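Local coordinates for protein PP1b (Porcine reproductive and respiratory syndrome virus, PDB 6JDR) that probably unwinds RNA and DNA duplexes with 5' to 3' polarity, using ATP hydrolysis, as the helicase part of the replicase polyprotein, at residues V135-N140 / C262-I267; G214-G219 / L236-K241. The protein carries 1 engineered substitution. One frame throughout, in Å; residues are numbered along the deposited sequence.

Contact 1 of 2, residues V135-N140 / C262-I267; sequences VAVASN and CYVFDI
Val137 carries the helical side of this contact, and Tyr263 and Val264 meet it from a turn of the 262-267 segment. The apolar part is thin: CG1 of Val137 faces CG1 of Val264 at 4.4 Å, and the surface buried on both sides sums to only 63 Å². CG1 is the branch that reaches across because it stands anti to the backbone N (chi1 167°). The same methyl lies 3.9 Å from the phenol oxygen OH of Tyr263, a van der Waals approach rather than a polar bond. The tyrosine starts out pointing past the helix and brings only its far end close, while CG1 of Val264 lies 3.5 Å above the plane of the Tyr263 ring, off-centre toward the rim.

In this superfamily 1 helicase core, a P-loop NTPase fold with a central parallel sheet, the contact joins helix 134-142 to the loop between strands 245-248 and 270-276. Leu236 of helix 232-239 packs on both Val137 and Tyr263, so the sparse direct contact is completed by a third element.

Backbone bonds shape each side separately. Asn140 N donates to Ala136 O at 2.7 Å within the helix. In the turn, Phe265 N reaches Cys262 O at 3.1 Å and Asp266 N reaches Tyr263 O at 3.0 Å, while Asp266 OD2 is hydrogen-bonded to His261 NE2.

Contact 2 of 2, residues G214-G219 / L236-K241; sequences GGWCPG and LRLLSK
Trp216 lays one face of its indole against the aliphatic root of Lys241, the close-packed part of this contact. CB of Lys241 sits 3.6 Å from the centroid of the five-membered ring and 10° off its normal, which defines a CH-pi contact over the face. CG of Trp216 is anti to the backbone N (chi1 -177°), which carries the indole out to the lysine. The buried Leu238 adds to the tight side: its CD2 lies near the ring plane at the edge, but its closest approaches are to backbone, 3.9 Å to Trp216 CA and 4.1 Å to Gly215 C.

The outer end of Lys241 is the loose, solvent side. Its chain bends at chi2 (-73°) and passes across the rim of the indole, CD 4.1 Å from Trp216 CE3, before its end leads away. No hydrogen bond crosses between the segments, in keeping with an apolar contact.

The contact thus sets the loop between strands 208-211 and 222-224 against the C-terminal part of helix 232-239, with Tyr170 of strand 168-171 touching both Trp216 and Leu238, and Leu239 packing on Val137 and Val141 of helix 134-142.

In the fold
Contact 2 is nested along the chain inside the loop closed by contact 1, and their centres lie 13 Å apart. Segments 135-140 and 236-241 touch directly: Asn140 ND2 is 2.6 Å from Leu239 O, a probable hydrogen bond, and Val137 CG2 packs 3.4 Å from Ser240 OG. One valine therefore uses CG1 for contact 1 and CG2 for the helix of contact 2. The side chain of Tyr263 is about 12 Å from a bound zinc ion, and Asp266 belongs to another zinc site, seen in this protein but not occupied here. Leu238 is about 10 Å from Asp225, measured between side chains, at a further zinc site likewise unoccupied in this chain.

Contact 1 of 2, residues V135-N140 / C262-I267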
# COMPACT_ATOMS: atom_id res chain seq x y z
N VAL A 135 -10.99 -10.27 -15.14
CA VAL A 135 -10.89 -11.47 -14.29
C VAL A 135 -9.61 -11.41 -13.44
O VAL A 135 -9.60 -11.86 -12.30
CB VAL A 135 -11.01 -12.80 -15.08
CG1 VAL A 135 -9.97 -12.92 -16.18
CG2 VAL A 135 -10.91 -13.99 -14.14
N ALA A 136 -8.54 -10.84 -13.99
CA ALA A 136 -7.32 -10.59 -13.24
C ALA A 136 -7.52 -9.47 -12.22
O ALA A 136 -7.00 -9.55 -11.10
CB ALA A 136 -6.18 -10.24 -14.18
N VAL A 137 -8.27 -8.44 -12.60
CA VAL A 137 -8.59 -7.34 -11.69
C VAL A 137 -9.29 -7.88 -10.44
O VAL A 137 -8.89 -7.55 -9.32
CB VAL A 137 -9.48 -6.27 -12.38
CG1 VAL A 137 -10.09 -5.31 -11.37
CG2 VAL A 137 -8.68 -5.50 -13.42
N ALA A 138 -10.31 -8.71 -10.64
CA ALA A 138 -11.05 -9.33 -9.53
C ALA A 138 -10.12 -10.11 -8.60
O ALA A 138 -10.13 -9.92 -7.38
CB ALA A 138 -12.15 -10.23 -10.06
N SER A 139 -9.31 -10.98 -9.19
CA SER A 139 -8.34 -11.78 -8.45
C SER A 139 -7.33 -10.91 -7.70
O SER A 139 -7.11 -11.09 -6.50
CB SER A 139 -7.61 -12.72 -9.42
OG SER A 139 -6.45 -13.27 -8.82
N ASN A 140 -6.73 -9.95 -8.40
CA ASN A 140 -5.71 -9.09 -7.81
C ASN A 140 -6.24 -8.14 -6.73
O ASN A 140 -5.51 -7.78 -5.81
CB ASN A 140 -4.99 -8.29 -8.90
CG ASN A 140 -4.09 -9.16 -9.75
OD1 ASN A 140 -3.42 -10.07 -9.24
ND2 ASN A 140 -4.04 -8.89 -11.05
N CYS A 262 -11.91 5.01 -7.19
CA CYS A 262 -12.11 3.76 -7.92
C CYS A 262 -12.92 2.78 -7.08
O CYS A 262 -12.64 2.61 -5.89
CB CYS A 262 -10.77 3.13 -8.32
SG CYS A 262 -10.91 1.90 -9.64
N TYR A 263 -13.91 2.15 -7.69
CA TYR A 263 -14.80 1.20 -7.00
C TYR A 263 -14.03 0.08 -6.30
O TYR A 263 -14.49 -0.44 -5.28
CB TYR A 263 -15.80 0.59 -7.98
CG TYR A 263 -15.20 -0.49 -8.85
CD1 TYR A 263 -15.31 -1.83 -8.49
CD2 TYR A 263 -14.49 -0.17 -10.00
CE1 TYR A 263 -14.74 -2.83 -9.27
CE2 TYR A 263 -13.92 -1.16 -10.79
CZ TYR A 263 -14.05 -2.49 -10.42
OH TYR A 263 -13.48 -3.47 -11.19
N VAL A 264 -12.88 -0.30 -6.85
CA VAL A 264 -12.09 -1.40 -6.28
C VAL A 264 -11.73 -1.19 -4.81
O VAL A 264 -11.60 -2.16 -4.07
CB VAL A 264 -10.79 -1.68 -7.08
CG1 VAL A 264 -11.11 -2.15 -8.49
CG2 VAL A 264 -9.86 -0.47 -7.11
N PHE A 265 -11.60 0.07 -4.39
CA PHE A 265 -11.22 0.38 -3.00
C PHE A 265 -12.31 0.03 -1.99
O PHE A 265 -12.01 -0.23 -0.83
CB PHE A 265 -10.84 1.86 -2.84
CG PHE A 265 -9.77 2.31 -3.79
CD1 PHE A 265 -8.70 1.49 -4.11
CD2 PHE A 265 -9.83 3.57 -4.36
CE1 PHE A 265 -7.72 1.91 -4.99
CE2 PHE A 265 -8.85 4.00 -5.23
CZ PHE A 265 -7.80 3.18 -5.55
N ASP A 266 -13.56 0.02 -2.44
CA ASP A 266 -14.69 -0.36 -1.59
C ASP A 266 -14.84 -1.88 -1.43
O ASP A 266 -15.61 -2.33 -0.59
CB ASP A 266 -15.98 0.25 -2.13
CG ASP A 266 -15.93 1.77 -2.17
OD1 ASP A 266 -15.52 2.37 -1.15
OD2 ASP A 266 -16.27 2.36 -3.21
N ILE A 267 -14.13 -2.65 -2.25
CA ILE A 267 -14.14 -4.11 -2.14
C ILE A 267 -12.75 -4.67 -1.84
O ILE A 267 -12.56 -5.89 -1.76
CB ILE A 267 -14.73 -4.77 -3.41
CG1 ILE A 267 -13.96 -4.34 -4.67
CG2 ILE A 267 -16.20 -4.39 -3.56
CD1 ILE A 267 -14.38 -5.09 -5.92

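Contact 2 of 2, residues G214-G219 / L236-K241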
# COMPACT_ATOMS: atom_id res chain seq x y z
N GLY A 214 1.62 6.35 -17.20
CA GLY A 214 2.61 5.57 -17.94
C GLY A 214 2.32 4.07 -18.01
O GLY A 214 2.81 3.39 -18.91
N GLY A 215 1.54 3.56 -17.07
CA GLY A 215 1.13 2.16 -17.08
C GLY A 215 2.08 1.26 -16.32
O GLY A 215 3.06 1.72 -15.73
N TRP A 216 1.81 -0.05 -16.36
CA TRP A 216 2.54 -1.02 -15.55
C TRP A 216 4.00 -1.18 -15.97
O TRP A 216 4.31 -1.23 -17.16
CB TRP A 216 1.85 -2.39 -15.63
CG TRP A 216 2.49 -3.44 -14.77
CD1 TRP A 216 2.49 -3.50 -13.41
CD2 TRP A 216 3.22 -4.58 -15.23
NE1 TRP A 216 3.18 -4.61 -12.99
CE2 TRP A 216 3.64 -5.29 -14.08
CE3 TRP A 216 3.57 -5.07 -16.49
CZ2 TRP A 216 4.39 -6.47 -14.16
CZ3 TRP A 216 4.31 -6.24 -16.57
CH2 TRP A 216 4.72 -6.92 -15.41
N CYS A 217 4.88 -1.25 -14.98
CA CYS A 217 6.26 -1.66 -15.19
C CYS A 217 6.66 -2.63 -14.06
O CYS A 217 6.22 -2.48 -12.92
CB CYS A 217 7.20 -0.45 -15.27
SG CYS A 217 7.81 0.20 -13.69
N PRO A 218 7.50 -3.63 -14.39
CA PRO A 218 7.74 -4.73 -13.46
C PRO A 218 8.46 -4.31 -12.17
O PRO A 218 9.28 -3.40 -12.19
CB PRO A 218 8.62 -5.69 -14.27
CG PRO A 218 9.33 -4.81 -15.24
CD PRO A 218 8.36 -3.71 -15.58
N GLY A 219 8.12 -4.98 -11.08
CA GLY A 219 8.71 -4.70 -9.77
C GLY A 219 8.33 -5.78 -8.78
O GLY A 219 7.63 -6.74 -9.13
N LEU A 236 -7.30 0.26 -13.02
CA LEU A 236 -7.69 -1.03 -13.57
C LEU A 236 -6.60 -1.64 -14.45
O LEU A 236 -6.43 -2.85 -14.48
CB LEU A 236 -9.00 -0.90 -14.36
CG LEU A 236 -10.25 -0.58 -13.55
CD1 LEU A 236 -11.45 -0.52 -14.48
CD2 LEU A 236 -10.48 -1.62 -12.45
N ARG A 237 -5.86 -0.79 -15.17
CA ARG A 237 -4.70 -1.25 -15.95
C ARG A 237 -3.67 -1.93 -15.06
O ARG A 237 -3.19 -3.02 -15.38
CB ARG A 237 -4.05 -0.10 -16.71
CG ARG A 237 -4.81 0.37 -17.94
CD ARG A 237 -4.09 1.52 -18.63
NE ARG A 237 -4.77 1.95 -19.85
CZ ARG A 237 -5.30 3.16 -20.07
NH1 ARG A 237 -5.25 4.13 -19.15
NH2 ARG A 237 -5.88 3.41 -21.24
N LEU A 238 -3.33 -1.29 -13.94
CA LEU A 238 -2.38 -1.86 -12.98
C LEU A 238 -2.91 -3.15 -12.37
O LEU A 238 -2.22 -4.17 -12.37
CB LEU A 238 -2.09 -0.86 -11.85
CG LEU A 238 -1.35 0.43 -12.20
CD1 LEU A 238 -1.07 1.22 -10.94
CD2 LEU A 238 -0.06 0.15 -12.96
N LEU A 239 -4.14 -3.11 -11.86
CA LEU A 239 -4.75 -4.28 -11.25
C LEU A 239 -4.93 -5.46 -12.20
O LEU A 239 -5.10 -6.59 -11.75
CB LEU A 239 -6.08 -3.91 -10.61
CG LEU A 239 -5.92 -3.09 -9.32
CD1 LEU A 239 -7.25 -2.53 -8.86
CD2 LEU A 239 -5.28 -3.94 -8.23
N SER A 240 -4.88 -5.21 -13.50
CA SER A 240 -4.85 -6.30 -14.48
C SER A 240 -3.52 -7.06 -14.48
O SER A 240 -3.47 -8.21 -14.90
CB SER A 240 -5.13 -5.75 -15.89
OG SER A 240 -6.42 -5.18 -15.96
N LYS A 241 -2.45 -6.40 -14.03
CA LYS A 241 -1.09 -6.96 -14.06
C LYS A 241 -0.51 -7.32 -12.69
O LYS A 241 0.31 -8.23 -12.59
CB LYS A 241 -0.14 -5.99 -14.77
CG LYS A 241 -0.40 -5.84 -16.27
CD LYS A 241 0.06 -7.07 -17.05
CE LYS A 241 -0.11 -6.87 -18.54
NZ LYS A 241 0.30 -8.07 -19.32